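Local coordinates for [Ribosomal protein bS18]-alanine N-acetyltransferase (Escherichia coli O157:H7, PDB 5ISV) that probably transfers the acetyl group of acetyl-CoA to the N-terminal alanine of ribosomal protein bS18, as a GNAT-family acetyltransferase, at residues W101-S107 and E137-A143; I18-H23 and N68-D74; Y40-Q44 and H87-L92; D62-L66 and G96-L102; A14-E19 and M51-A55. All blocks are in the same frame, centred on the assembly; numbering follows the deposited sequence. Where two conformers were deposited one is given.

Contact 1: residues W101-S107 and E137-A143; sequences WLEVRAS and EDAIIMA
An antiparallel strand pair of the GNAT sheet joins Leu102 and Val104 to Met142 and Ile140 through two-way backbone hydrogen bonds, the straightest from Ile140 N to Val104 O (2.8 Å, 171°). Ala106 N adds one more to Asp138 O. Past the end of strand 99-105, Glu137 reaches over on an extended chain and divides its carboxylate. Glu137 OE1 offers its anti lone pair to Arg105 NH1 at 2.9 Å, near the guanidinium plane, in a salt bridge whose flat groups are turned 63° apart; NH1 also bonds Pro131 O. Glu137 OE2 is gripped twice by Ser107, by OG at 2.7 Å through the syn lone pair and by backbone N at 3.0 Å. Glu103, the predicted proton acceptor of this acetyltransferase fold, lies alongside Ile141, with CG 3.5 Å from Ile141 CD1, while its OE2 forms a salt bridge with Arg126. On the same face, Ala143 CB sits over the six-membered ring of Trp101, 3.8 Å from its centroid, and Ile141 CG2 meets that ring at the edge. On the opposite face of the sheet, Leu102 CD1 lies beside Met142 CB, and Val104 CG1 meets Met142 SD at 4.0 Å, under Tyr115 and Ile112 of helix 109-117.

Contact 2: residues I18-H23 and N68-D74; sequences IEQRAH and NIAVDPD
The Arg21 guanidinium has Pro73 CG over one face and the Asp72 carboxylate at its edge, the two charged groups only 16° from coplanar. The grip is side-on: Arg21 NE bonds Asp72 OD2 at 2.7 Å and Arg21 NH2 bonds Asp72 OD1 at 2.9 Å, the latter almost straight (176°) and on the syn lone pair. A bend at chi3 (49°) brings NE and NH2 to this carboxylate. Arg21 NH2 also makes a longer salt bridge with Asp74 OD2, whose carboxylate plane is strongly inclined to the guanidinium. Asp72 OD1 accepts a second bond, from Asp74 N, closing an Asx turn.

The His23 ring has Asn68 OD1 and Ile69 O at its CE1 edge, while His23 ND1 donates in the ring plane to Glu19 OE2 (3.0 Å). Glu19 OE1 takes Asn68 ND2 at 2.9 Å from above the carboxylate plane; with Trp27 N also bonding OE2, this buried carboxylate is tied by three donors. Between the polar ends, Ala70 CB meets Ile18 CG2 and Ala22 CB, each at 4.0 Å. Helix 12-22 thus packs across strand 63-71, on the reverse side from the side chains of Ile69 and Val71, at the strand segment of the GNAT fold predicted to bind acetyl-CoA.

Contact 3: residues Y40-Q44 and H87-L92; sequences YLNFQ and HLIDEL
Phe43 projects from the start of strand 43-47 into a hollow on helix 80-94, the helix of the GNAT beta-alpha-beta unit, bounded by His87, Leu88 and Glu91. His87 comes edge-on over one face of the phenyl ring in a T-shaped stack, with centroids 4.8 Å apart and planes at 80°. Its CD2 lies over the ring centre, 3.7 Å above the plane, because the imidazole swings out with CG opposite the backbone N (chi1 -176°). At the phenyl rim, Leu88 CD1 fits in the ring plane, 3.8 Å from Phe43 CE2, and Glu91 contributes its CG methylene near CZ; in the given conformer the Glu91 carboxylate pairs with Arg95 in a salt bridge. Leu41, two residues before Phe43, supplies the second bump. One of its methyls enters the notch between Glu91 and Leu92, one helical turn along from His87 and Leu88. The Leu41 and Leu92 chains run antiparallel past one another, while Leu88 and Leu92 also lean on Leu100 of the central sheet. Leu41 CD2 is 3.8 Å from both Glu91 CG and Leu92 CD2.

Contact 4: residues D62-L66 and G96-L102; sequences DEATL and GVATLWL
Asp62 O receives the shortest polar bond here, 2.7 Å from Ala98 N, and Val97 CG1 lies against the same oxygen at 3.4 Å. From there strand segments 63-66 and 99-102 run side by side and parallel, their axes 25° apart. Ala64 is held through both its backbone N and O: its N donates to Thr99 O at 3.0 Å and its O accepts from Trp101 N at 2.9 Å. Leu66 N then meets Trp101 O almost head-on at 2.8 Å (172° at the hydrogen). Ala64 O also lies at the edge of the Trp101 indole, 3.4 Å from Trp101 CD1. A weak bond runs from Trp101 NE1 to Thr99 OG1 in the given conformer. On this side of the sheet Glu63 runs alongside Thr99. The other side is apolar: Ala64 CB touches Leu100 CD1 at 3.8 Å, and Leu66 CB and Leu102 CB are 4.0 Å apart, their chains alongside each other. Ile89 and Leu92 of helix 80-94 cover Leu100, as expected for the helix of a beta-alpha-beta crossover; Gly96, in a Schellman motif, follows the end of that helix. Main-chain bonds thus fix the register, while aliphatic groups seal the helix-covered side.

Contact 5: residues A14-E19 and M51-A55; sequences AAYHIE and MAAFA
Phe54, Ile18 and Met51 carry most of this buried helix-on-sheet contact. A chi1 of 64° tucks the Phe54 ring back over its own backbone and aims it at helix 12-22, where Ala15 CB sits over its face in a CH-pi contact, 4.1 Å from the centroid. The ring rim passes close to Ala15 O, while Glu19, whose carboxylate bonds Trp27 N and Asn68 ND2, brings OE1 to the ring edge in plane, 3.4 Å from Phe54 CZ. Ile18 splits its branches: CG2 meets Phe54 CE2 at 3.9 Å, and CD1, at the end of an extended arm, lies 3.6 Å from Met51 CG and beside Met51 O. Met51 bends at its sulfur so that CE meets Ala14 CB at 3.5 Å. Ala52 and Ala53 form a classic beta bulge opposite Leu45, and their side chains point away from the helix. Segment 14-19 crosses segment 51-55 at nearly a right angle (93°); Phe32 of helix 29-34 meets Phe54 edge-to-face, whereas helix 80-94 touches Ala52 and Ala53 through Leu80 and Leu84.

Overall arrangement
From the N terminus, helix 12-22 opens contacts 5 and 2 together: contact 5 closes on strand 50-60, and contact 2 closes later on its sheet neighbour, strand 63-71. Contact 3 starts at residues 40-44, inside both of these loops, and ends on helix 80-94, so it crosses both. Contact 4, which spans that helix to pair strands 63-71 and 99-105, opens within the loops of contacts 2 and 3 and closes beyond them, crossing each. Contact 1 follows in series, sharing Trp101 and Leu102 with contact 4 and extending the sheet to strand 136-145. Helix 12-22 and helix 80-94 are thus tied to one continuous mixed sheet, with contacts 1 and 3 on opposite sides of the chain's centre.

Contact 1: residues W101-S107 and E137-A143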
# COMPACT_ATOMS: atom_id res chain seq x y z
N TRP A 101 0.40 5.87 -6.05
CA TRP A 101 1.83 5.60 -6.25
C TRP A 101 2.35 4.63 -5.20
O TRP A 101 1.89 4.64 -4.06
CB TRP A 101 2.64 6.92 -6.06
CG TRP A 101 2.29 7.96 -7.01
CD1 TRP A 101 1.23 8.83 -6.94
CD2 TRP A 101 2.98 8.25 -8.22
NE1 TRP A 101 1.21 9.63 -8.05
CE2 TRP A 101 2.27 9.28 -8.86
CE3 TRP A 101 4.11 7.71 -8.85
CZ2 TRP A 101 2.70 9.84 -10.07
CZ3 TRP A 101 4.53 8.27 -10.08
CH2 TRP A 101 3.82 9.30 -10.68
N LEU A 102 3.32 3.83 -5.56
CA LEU A 102 4.03 2.97 -4.59
C LEU A 102 5.45 2.75 -5.04
O LEU A 102 5.81 3.07 -6.19
CB LEU A 102 3.33 1.60 -4.39
CG LEU A 102 3.19 0.70 -5.61
CD1 LEU A 102 4.45 -0.11 -5.95
CD2 LEU A 102 2.03 -0.30 -5.39
N GLU A 103 6.26 2.21 -4.15
CA GLU A 103 7.64 1.89 -4.41
C GLU A 103 7.86 0.42 -4.03
O GLU A 103 7.34 -0.02 -2.98
CB GLU A 103 8.51 2.78 -3.53
CG GLU A 103 9.65 3.42 -4.20
CD GLU A 103 10.25 4.56 -3.40
OE1 GLU A 103 10.19 4.55 -2.16
OE2 GLU A 103 10.80 5.48 -4.03
N VAL A 104 8.58 -0.32 -4.85
CA VAL A 104 8.80 -1.74 -4.59
C VAL A 104 10.24 -2.11 -4.92
O VAL A 104 10.80 -1.66 -5.92
CB VAL A 104 7.76 -2.61 -5.37
CG1 VAL A 104 7.75 -2.32 -6.85
CG2 VAL A 104 7.96 -4.10 -5.15
N ARG A 105 10.87 -2.90 -4.07
CA ARG A 105 12.17 -3.49 -4.34
C ARG A 105 12.17 -4.25 -5.65
O ARG A 105 11.28 -5.07 -5.89
CB ARG A 105 12.57 -4.40 -3.18
CG ARG A 105 13.01 -3.62 -1.99
CD ARG A 105 12.99 -4.41 -0.70
NE ARG A 105 13.56 -3.68 0.41
CZ ARG A 105 14.86 -3.63 0.71
NH1 ARG A 105 15.76 -4.28 -0.01
NH2 ARG A 105 15.26 -2.90 1.75
N ALA A 106 13.16 -4.01 -6.51
CA ALA A 106 13.18 -4.63 -7.84
C ALA A 106 13.19 -6.17 -7.83
O ALA A 106 12.77 -6.80 -8.79
CB ALA A 106 14.38 -4.11 -8.60
N SER A 107 13.71 -6.76 -6.75
CA SER A 107 13.80 -8.22 -6.67
C SER A 107 12.45 -8.87 -6.37
O SER A 107 12.35 -10.10 -6.48
CB SER A 107 14.78 -8.65 -5.60
OG SER A 107 14.41 -8.13 -4.33
N GLU A 137 19.87 -2.55 -3.92
CA GLU A 137 18.98 -2.89 -5.03
C GLU A 137 18.11 -1.71 -5.41
O GLU A 137 17.87 -0.80 -4.60
CB GLU A 137 18.13 -4.15 -4.73
CG GLU A 137 16.95 -3.99 -3.78
CD GLU A 137 16.08 -5.24 -3.70
OE1 GLU A 137 15.63 -5.54 -2.59
OE2 GLU A 137 15.82 -5.87 -4.75
N ASP A 138 17.64 -1.74 -6.65
CA ASP A 138 16.82 -0.68 -7.18
C ASP A 138 15.43 -0.68 -6.55
O ASP A 138 14.90 -1.74 -6.10
CB ASP A 138 16.68 -0.80 -8.69
CG ASP A 138 18.01 -0.66 -9.47
OD1 ASP A 138 19.08 -0.33 -8.91
OD2 ASP A 138 17.96 -0.95 -10.68
N ALA A 139 14.84 0.49 -6.52
CA ALA A 139 13.42 0.70 -6.26
C ALA A 139 12.72 0.93 -7.58
O ALA A 139 13.26 1.57 -8.48
CB ALA A 139 13.23 1.91 -5.37
N ILE A 140 11.54 0.35 -7.74
CA ILE A 140 10.69 0.61 -8.89
C ILE A 140 9.57 1.46 -8.36
O ILE A 140 8.88 1.03 -7.41
CB ILE A 140 10.09 -0.67 -9.53
CG1 ILE A 140 11.17 -1.73 -9.80
CG2 ILE A 140 9.32 -0.32 -10.78
CD1 ILE A 140 12.27 -1.29 -10.72
N ILE A 141 9.34 2.61 -8.93
CA ILE A 141 8.22 3.47 -8.60
C ILE A 141 7.13 3.12 -9.60
O ILE A 141 7.35 3.14 -10.80
CB ILE A 141 8.57 4.97 -8.70
CG1 ILE A 141 9.56 5.34 -7.61
CG2 ILE A 141 7.34 5.83 -8.47
CD1 ILE A 141 10.70 4.40 -7.37
N MET A 142 5.97 2.75 -9.08
CA MET A 142 4.81 2.43 -9.91
C MET A 142 3.65 3.38 -9.66
O MET A 142 3.44 3.85 -8.52
CB MET A 142 4.40 0.96 -9.70
CG MET A 142 5.56 -0.03 -9.75
SD MET A 142 5.03 -1.75 -9.73
CE MET A 142 4.48 -1.92 -11.41
N ALA A 143 2.88 3.62 -10.71
CA ALA A 143 1.71 4.51 -10.65
C ALA A 143 0.45 3.84 -11.25
O ALA A 143 0.51 3.20 -12.28
CB ALA A 143 2.01 5.82 -11.40

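Contact 2: residues I18-H23 and N68-D74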
# COMPACT_ATOMS: atom_id res chain seq x y z
N ILE A 18 2.72 -7.67 12.82
CA ILE A 18 2.76 -8.19 11.44
C ILE A 18 4.05 -7.79 10.71
O ILE A 18 4.71 -8.60 10.09
CB ILE A 18 1.50 -7.76 10.66
CG1 ILE A 18 0.27 -8.48 11.25
CG2 ILE A 18 1.63 -8.06 9.18
CD1 ILE A 18 -1.06 -8.08 10.69
N GLU A 19 4.37 -6.52 10.83
CA GLU A 19 5.58 -6.00 10.18
C GLU A 19 6.87 -6.79 10.59
O GLU A 19 7.69 -7.11 9.71
CB GLU A 19 5.68 -4.52 10.52
CG GLU A 19 6.91 -3.82 9.96
CD GLU A 19 6.78 -3.44 8.50
OE1 GLU A 19 5.70 -3.57 7.93
OE2 GLU A 19 7.79 -3.02 7.90
N GLN A 20 7.01 -7.13 11.88
CA GLN A 20 8.14 -7.95 12.36
C GLN A 20 8.22 -9.35 11.78
O GLN A 20 9.29 -9.92 11.60
CB GLN A 20 8.09 -8.12 13.89
CG GLN A 20 8.09 -6.85 14.69
CD GLN A 20 8.97 -5.77 14.11
OE1 GLN A 20 10.20 -5.93 13.99
NE2 GLN A 20 8.34 -4.68 13.69
N ARG A 21 7.05 -9.91 11.54
CA ARG A 21 6.95 -11.25 11.03
C ARG A 21 7.10 -11.25 9.52
O ARG A 21 7.66 -12.19 8.98
CB ARG A 21 5.59 -11.82 11.49
CG ARG A 21 5.52 -12.07 13.00
CD ARG A 21 4.09 -12.30 13.49
NE ARG A 21 3.41 -13.27 12.66
CZ ARG A 21 3.57 -14.59 12.72
NH1 ARG A 21 4.42 -15.14 13.58
NH2 ARG A 21 2.88 -15.36 11.88
N ALA A 22 6.60 -10.19 8.86
CA ALA A 22 6.51 -10.14 7.40
C ALA A 22 7.70 -9.54 6.65
O ALA A 22 8.06 -9.97 5.56
CB ALA A 22 5.25 -9.41 7.00
N HIS A 23 8.32 -8.55 7.26
CA HIS A 23 9.37 -7.79 6.55
C HIS A 23 10.76 -7.94 7.17
O HIS A 23 10.89 -7.82 8.38
CB HIS A 23 8.96 -6.31 6.53
CG HIS A 23 7.85 -6.00 5.59
ND1 HIS A 23 7.20 -4.79 5.56
CD2 HIS A 23 7.35 -6.71 4.54
CE1 HIS A 23 6.30 -4.78 4.60
NE2 HIS A 23 6.37 -5.94 3.96
N ASN A 68 3.35 1.61 2.94
CA ASN A 68 3.70 0.28 3.37
C ASN A 68 2.46 -0.61 3.26
O ASN A 68 1.38 -0.13 3.44
CB ASN A 68 4.15 0.31 4.84
CG ASN A 68 4.92 -0.94 5.24
OD1 ASN A 68 5.25 -1.79 4.43
ND2 ASN A 68 5.20 -1.06 6.53
N ILE A 69 2.73 -1.87 2.95
CA ILE A 69 1.67 -2.90 3.00
C ILE A 69 2.37 -4.16 3.42
O ILE A 69 3.50 -4.41 3.07
CB ILE A 69 0.98 -3.04 1.62
CG1 ILE A 69 -0.22 -4.02 1.67
CG2 ILE A 69 2.00 -3.43 0.53
CD1 ILE A 69 -1.13 -3.95 0.44
N ALA A 70 1.65 -4.99 4.21
CA ALA A 70 2.18 -6.29 4.64
C ALA A 70 1.04 -7.24 4.88
O ALA A 70 -0.05 -6.85 5.27
CB ALA A 70 3.03 -6.20 5.92
N VAL A 71 1.36 -8.50 4.61
CA VAL A 71 0.47 -9.63 4.98
C VAL A 71 1.25 -10.54 5.92
O VAL A 71 2.38 -10.92 5.65
CB VAL A 71 -0.04 -10.41 3.74
CG1 VAL A 71 -0.80 -11.67 4.16
CG2 VAL A 71 -0.99 -9.55 2.91
N ASP A 72 0.60 -10.94 7.02
CA ASP A 72 1.23 -11.82 7.98
C ASP A 72 1.60 -13.15 7.29
O ASP A 72 0.80 -13.65 6.50
CB ASP A 72 0.28 -12.06 9.15
CG ASP A 72 0.91 -12.85 10.23
OD1 ASP A 72 1.06 -14.09 10.08
OD2 ASP A 72 1.35 -12.21 11.19
N PRO A 73 2.81 -13.69 7.54
CA PRO A 73 3.20 -14.90 6.78
C PRO A 73 2.30 -16.14 6.93
O PRO A 73 2.32 -17.00 6.05
CB PRO A 73 4.63 -15.21 7.27
CG PRO A 73 4.85 -14.36 8.46
CD PRO A 73 3.91 -13.19 8.39
N ASP A 74 1.49 -16.19 8.00
CA ASP A 74 0.48 -17.25 8.18
C ASP A 74 -0.68 -17.15 7.21
O ASP A 74 -1.51 -18.07 7.14
CB ASP A 74 -0.12 -17.19 9.59
CG ASP A 74 0.81 -17.72 10.64
OD1 ASP A 74 1.87 -18.31 10.32
OD2 ASP A 74 0.45 -17.57 11.83

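Contact 3: residues Y40-Q44 and H87-L92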
# COMPACT_ATOMS: atom_id res chain seq x y z
N TYR A 40 -3.84 10.48 6.26
CA TYR A 40 -3.79 9.05 6.04
C TYR A 40 -5.16 8.43 5.79
O TYR A 40 -6.14 8.86 6.33
CB TYR A 40 -3.03 8.37 7.17
CG TYR A 40 -1.55 8.62 7.00
CD1 TYR A 40 -0.98 9.82 7.44
CD2 TYR A 40 -0.73 7.69 6.39
CE1 TYR A 40 0.36 10.04 7.27
CE2 TYR A 40 0.64 7.91 6.20
CZ TYR A 40 1.18 9.11 6.64
OH TYR A 40 2.52 9.39 6.41
N LEU A 41 -5.13 7.40 4.96
CA LEU A 41 -6.29 6.51 4.73
C LEU A 41 -5.78 5.10 4.87
O LEU A 41 -5.52 4.43 3.88
CB LEU A 41 -6.89 6.78 3.33
CG LEU A 41 -8.25 6.15 3.02
CD1 LEU A 41 -9.33 6.74 3.91
CD2 LEU A 41 -8.63 6.31 1.56
N ASN A 42 -5.65 4.68 6.14
CA ASN A 42 -5.02 3.41 6.46
C ASN A 42 -6.10 2.34 6.70
O ASN A 42 -7.12 2.62 7.31
CB ASN A 42 -4.20 3.57 7.76
CG ASN A 42 -3.01 4.51 7.56
OD1 ASN A 42 -2.61 4.75 6.42
ND2 ASN A 42 -2.43 5.02 8.63
N PHE A 43 -5.81 1.14 6.27
CA PHE A 43 -6.78 -0.01 6.33
C PHE A 43 -6.11 -1.23 6.90
O PHE A 43 -4.91 -1.45 6.78
CB PHE A 43 -7.32 -0.34 4.91
CG PHE A 43 -8.22 0.72 4.34
CD1 PHE A 43 -9.48 0.97 4.91
CD2 PHE A 43 -7.79 1.50 3.25
CE1 PHE A 43 -10.31 1.93 4.41
CE2 PHE A 43 -8.62 2.49 2.76
CZ PHE A 43 -9.86 2.72 3.33
N GLN A 44 -6.97 -2.11 7.49
CA GLN A 44 -6.54 -3.41 7.99
C GLN A 44 -7.53 -4.46 7.49
O GLN A 44 -8.67 -4.12 7.17
CB GLN A 44 -6.54 -3.41 9.52
CG GLN A 44 -7.92 -3.10 10.13
CD GLN A 44 -7.99 -3.33 11.63
OE1 GLN A 44 -7.52 -4.34 12.12
NE2 GLN A 44 -8.55 -2.37 12.35
N HIS A 87 -9.78 -2.77 -2.17
CA HIS A 87 -10.57 -1.95 -1.27
C HIS A 87 -10.03 -0.49 -1.29
O HIS A 87 -10.80 0.47 -1.43
CB HIS A 87 -10.55 -2.53 0.17
CG HIS A 87 -11.43 -1.79 1.10
ND1 HIS A 87 -12.76 -2.10 1.28
CD2 HIS A 87 -11.18 -0.71 1.89
CE1 HIS A 87 -13.29 -1.24 2.14
NE2 HIS A 87 -12.35 -0.40 2.53
N LEU A 88 -8.72 -0.35 -1.06
CA LEU A 88 -8.06 0.97 -1.11
C LEU A 88 -8.33 1.70 -2.42
O LEU A 88 -8.77 2.84 -2.40
CB LEU A 88 -6.57 0.78 -0.86
CG LEU A 88 -5.71 2.02 -1.08
CD1 LEU A 88 -6.12 3.12 -0.09
CD2 LEU A 88 -4.25 1.64 -0.94
N ILE A 89 -8.12 1.02 -3.52
CA ILE A 89 -8.33 1.58 -4.85
C ILE A 89 -9.78 2.05 -5.01
O ILE A 89 -10.04 3.18 -5.47
CB ILE A 89 -7.89 0.65 -5.96
CG1 ILE A 89 -6.35 0.42 -5.90
CG2 ILE A 89 -8.38 1.13 -7.33
CD1 ILE A 89 -5.77 -0.75 -6.65
N ASP A 90 -10.74 1.19 -4.63
CA ASP A 90 -12.13 1.56 -4.69
C ASP A 90 -12.48 2.81 -3.86
O ASP A 90 -13.21 3.70 -4.33
CB ASP A 90 -13.05 0.38 -4.32
CG ASP A 90 -14.42 0.55 -4.90
OD1 ASP A 90 -14.50 0.67 -6.14
OD2 ASP A 90 -15.39 0.61 -4.13
N GLU A 91 -11.98 2.87 -2.63
CA GLU A 91 -12.22 4.01 -1.78
C GLU A 91 -11.59 5.28 -2.37
O GLU A 91 -12.22 6.33 -2.40
CB GLU A 91 -11.66 3.77 -0.39
CG GLU A 91 -12.04 4.89 0.56
CD GLU A 91 -13.53 5.21 0.55
OE1 GLU A 91 -14.36 4.28 0.72
OE2 GLU A 91 -13.86 6.40 0.40
N LEU A 92 -10.36 5.16 -2.86
CA LEU A 92 -9.73 6.31 -3.53
C LEU A 92 -10.52 6.79 -4.75
O LEU A 92 -10.72 7.99 -4.92
CB LEU A 92 -8.31 5.99 -3.89
CG LEU A 92 -7.31 5.70 -2.79
CD1 LEU A 92 -6.04 5.14 -3.37
CD2 LEU A 92 -7.03 6.89 -1.89

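Contact 4: residues D62-L66 and G96-L102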
# COMPACT_ATOMS: atom_id res chain seq x y z
N ASP A 62 -5.28 15.24 -4.49
CA ASP A 62 -5.88 14.14 -5.24
C ASP A 62 -4.85 13.05 -5.62
O ASP A 62 -5.07 12.31 -6.58
CB ASP A 62 -6.56 14.67 -6.52
CG ASP A 62 -5.58 15.33 -7.48
OD1 ASP A 62 -4.43 15.57 -7.08
OD2 ASP A 62 -5.97 15.56 -8.63
N GLU A 63 -3.78 12.94 -4.85
CA GLU A 63 -2.75 11.93 -5.07
C GLU A 63 -2.47 11.13 -3.82
O GLU A 63 -2.19 11.67 -2.77
CB GLU A 63 -1.47 12.61 -5.55
CG GLU A 63 -1.66 13.36 -6.87
CD GLU A 63 -0.48 14.21 -7.26
OE1 GLU A 63 0.40 14.53 -6.41
OE2 GLU A 63 -0.47 14.59 -8.43
N ALA A 64 -2.47 9.82 -3.99
CA ALA A 64 -2.25 8.92 -2.87
C ALA A 64 -0.93 8.18 -3.04
O ALA A 64 -0.53 7.88 -4.16
CB ALA A 64 -3.40 7.92 -2.77
N THR A 65 -0.23 7.94 -1.94
CA THR A 65 1.00 7.21 -1.95
C THR A 65 0.93 6.10 -0.89
O THR A 65 0.73 6.38 0.29
CB THR A 65 2.19 8.15 -1.65
OG1 THR A 65 2.25 9.13 -2.68
CG2 THR A 65 3.47 7.40 -1.64
N LEU A 66 1.20 4.87 -1.34
CA LEU A 66 1.26 3.70 -0.46
C LEU A 66 2.64 3.71 0.23
O LEU A 66 3.68 3.58 -0.45
CB LEU A 66 1.06 2.42 -1.26
CG LEU A 66 1.03 1.12 -0.46
CD1 LEU A 66 -0.22 1.01 0.40
CD2 LEU A 66 1.16 -0.05 -1.43
N GLY A 96 -12.44 10.52 -5.72
CA GLY A 96 -11.97 11.29 -6.87
C GLY A 96 -10.46 11.40 -6.94
O GLY A 96 -9.94 12.22 -7.70
N VAL A 97 -9.74 10.55 -6.23
CA VAL A 97 -8.27 10.60 -6.25
C VAL A 97 -7.78 10.20 -7.64
O VAL A 97 -8.30 9.27 -8.26
CB VAL A 97 -7.70 9.66 -5.16
CG1 VAL A 97 -6.23 9.35 -5.33
CG2 VAL A 97 -8.00 10.24 -3.78
N ALA A 98 -6.82 10.96 -8.16
CA ALA A 98 -6.35 10.77 -9.53
C ALA A 98 -5.38 9.63 -9.73
O ALA A 98 -5.45 8.93 -10.75
CB ALA A 98 -5.72 12.05 -10.02
N THR A 99 -4.42 9.47 -8.81
CA THR A 99 -3.40 8.44 -8.94
C THR A 99 -3.08 7.86 -7.59
O THR A 99 -3.34 8.50 -6.55
CB THR A 99 -2.08 9.00 -9.52
OG1 THR A 99 -1.65 10.09 -8.70
CG2 THR A 99 -2.26 9.47 -10.96
N LEU A 100 -2.60 6.61 -7.63
CA LEU A 100 -1.98 5.94 -6.48
C LEU A 100 -0.55 5.54 -6.90
O LEU A 100 -0.35 4.87 -7.90
CB LEU A 100 -2.80 4.70 -6.07
CG LEU A 100 -2.18 3.77 -5.05
CD1 LEU A 100 -1.98 4.48 -3.69
CD2 LEU A 100 -3.12 2.57 -4.82
N TRP A 101 0.40 5.87 -6.05
CA TRP A 101 1.83 5.60 -6.25
C TRP A 101 2.35 4.63 -5.20
O TRP A 101 1.89 4.64 -4.06
CB TRP A 101 2.64 6.92 -6.06
CG TRP A 101 2.29 7.96 -7.01
CD1 TRP A 101 1.23 8.83 -6.94
CD2 TRP A 101 2.98 8.25 -8.22
NE1 TRP A 101 1.21 9.63 -8.05
CE2 TRP A 101 2.27 9.28 -8.86
CE3 TRP A 101 4.11 7.71 -8.85
CZ2 TRP A 101 2.70 9.84 -10.07
CZ3 TRP A 101 4.53 8.27 -10.08
CH2 TRP A 101 3.82 9.30 -10.68
N LEU A 102 3.32 3.83 -5.56
CA LEU A 102 4.03 2.97 -4.59
C LEU A 102 5.45 2.75 -5.04
O LEU A 102 5.81 3.07 -6.19
CB LEU A 102 3.33 1.60 -4.39
CG LEU A 102 3.19 0.70 -5.61
CD1 LEU A 102 4.45 -0.11 -5.95
CD2 LEU A 102 2.03 -0.30 -5.39

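Contact 5: residues A14-E19 and M51-A55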
# COMPACT_ATOMS: atom_id res chain seq x y z
N ALA A 14 -0.89 -4.19 16.70
CA ALA A 14 -1.11 -5.35 15.88
C ALA A 14 -0.44 -5.21 14.51
O ALA A 14 0.14 -6.19 14.01
CB ALA A 14 -2.61 -5.67 15.75
N ALA A 15 -0.44 -4.01 13.92
CA ALA A 15 0.20 -3.84 12.62
C ALA A 15 1.70 -4.01 12.76
O ALA A 15 2.33 -4.65 11.91
CB ALA A 15 -0.17 -2.53 11.96
N TYR A 16 2.29 -3.41 13.81
CA TYR A 16 3.73 -3.59 14.10
C TYR A 16 4.16 -5.06 14.24
O TYR A 16 5.19 -5.48 13.74
CB TYR A 16 4.13 -2.77 15.36
CG TYR A 16 5.56 -2.97 15.80
CD1 TYR A 16 6.56 -2.23 15.23
CD2 TYR A 16 5.92 -3.93 16.77
CE1 TYR A 16 7.88 -2.38 15.60
CE2 TYR A 16 7.25 -4.11 17.16
CZ TYR A 16 8.24 -3.32 16.56
OH TYR A 16 9.57 -3.46 16.91
N HIS A 17 3.33 -5.86 14.93
CA HIS A 17 3.57 -7.29 15.10
C HIS A 17 3.63 -8.01 13.72
O HIS A 17 4.51 -8.83 13.48
CB HIS A 17 2.47 -7.85 16.06
CG HIS A 17 2.55 -9.34 16.31
ND1 HIS A 17 3.49 -9.91 17.14
CD2 HIS A 17 1.80 -10.36 15.83
CE1 HIS A 17 3.29 -11.21 17.20
NE2 HIS A 17 2.28 -11.52 16.40
N ILE A 18 2.72 -7.67 12.82
CA ILE A 18 2.76 -8.19 11.44
C ILE A 18 4.05 -7.79 10.71
O ILE A 18 4.71 -8.60 10.09
CB ILE A 18 1.50 -7.76 10.66
CG1 ILE A 18 0.27 -8.48 11.25
CG2 ILE A 18 1.63 -8.06 9.18
CD1 ILE A 18 -1.06 -8.08 10.69
N GLU A 19 4.37 -6.52 10.83
CA GLU A 19 5.58 -6.00 10.18
C GLU A 19 6.87 -6.79 10.59
O GLU A 19 7.69 -7.11 9.71
CB GLU A 19 5.68 -4.52 10.52
CG GLU A 19 6.91 -3.82 9.96
CD GLU A 19 6.78 -3.44 8.50
OE1 GLU A 19 5.70 -3.57 7.93
OE2 GLU A 19 7.79 -3.02 7.90
N MET A 51 -5.91 -9.62 13.10
CA MET A 51 -5.40 -8.84 11.99
C MET A 51 -4.48 -9.70 11.14
O MET A 51 -3.59 -10.36 11.67
CB MET A 51 -4.67 -7.63 12.51
CG MET A 51 -4.34 -6.65 11.36
SD MET A 51 -3.27 -5.25 11.79
CE MET A 51 -4.32 -4.38 12.95
N ALA A 52 -4.72 -9.69 9.82
CA ALA A 52 -3.94 -10.48 8.89
C ALA A 52 -3.09 -9.65 7.90
O ALA A 52 -2.08 -10.14 7.39
CB ALA A 52 -4.87 -11.41 8.14
N ALA A 53 -3.50 -8.42 7.65
CA ALA A 53 -2.76 -7.53 6.72
C ALA A 53 -3.12 -6.08 7.03
O ALA A 53 -4.14 -5.78 7.63
CB ALA A 53 -3.12 -7.90 5.29
N PHE A 54 -2.23 -5.17 6.60
CA PHE A 54 -2.54 -3.74 6.71
C PHE A 54 -1.91 -3.00 5.52
O PHE A 54 -1.01 -3.53 4.89
CB PHE A 54 -1.95 -3.14 8.02
CG PHE A 54 -0.46 -3.16 8.08
CD1 PHE A 54 0.30 -2.14 7.46
CD2 PHE A 54 0.23 -4.18 8.69
CE1 PHE A 54 1.65 -2.22 7.47
CE2 PHE A 54 1.60 -4.23 8.72
CZ PHE A 54 2.32 -3.23 8.10
N ALA A 55 -2.48 -1.82 5.28
CA ALA A 55 -1.96 -0.92 4.20
C ALA A 55 -1.99 0.50 4.74
O ALA A 55 -3.00 0.99 5.19
CB ALA A 55 -2.80 -1.04 2.97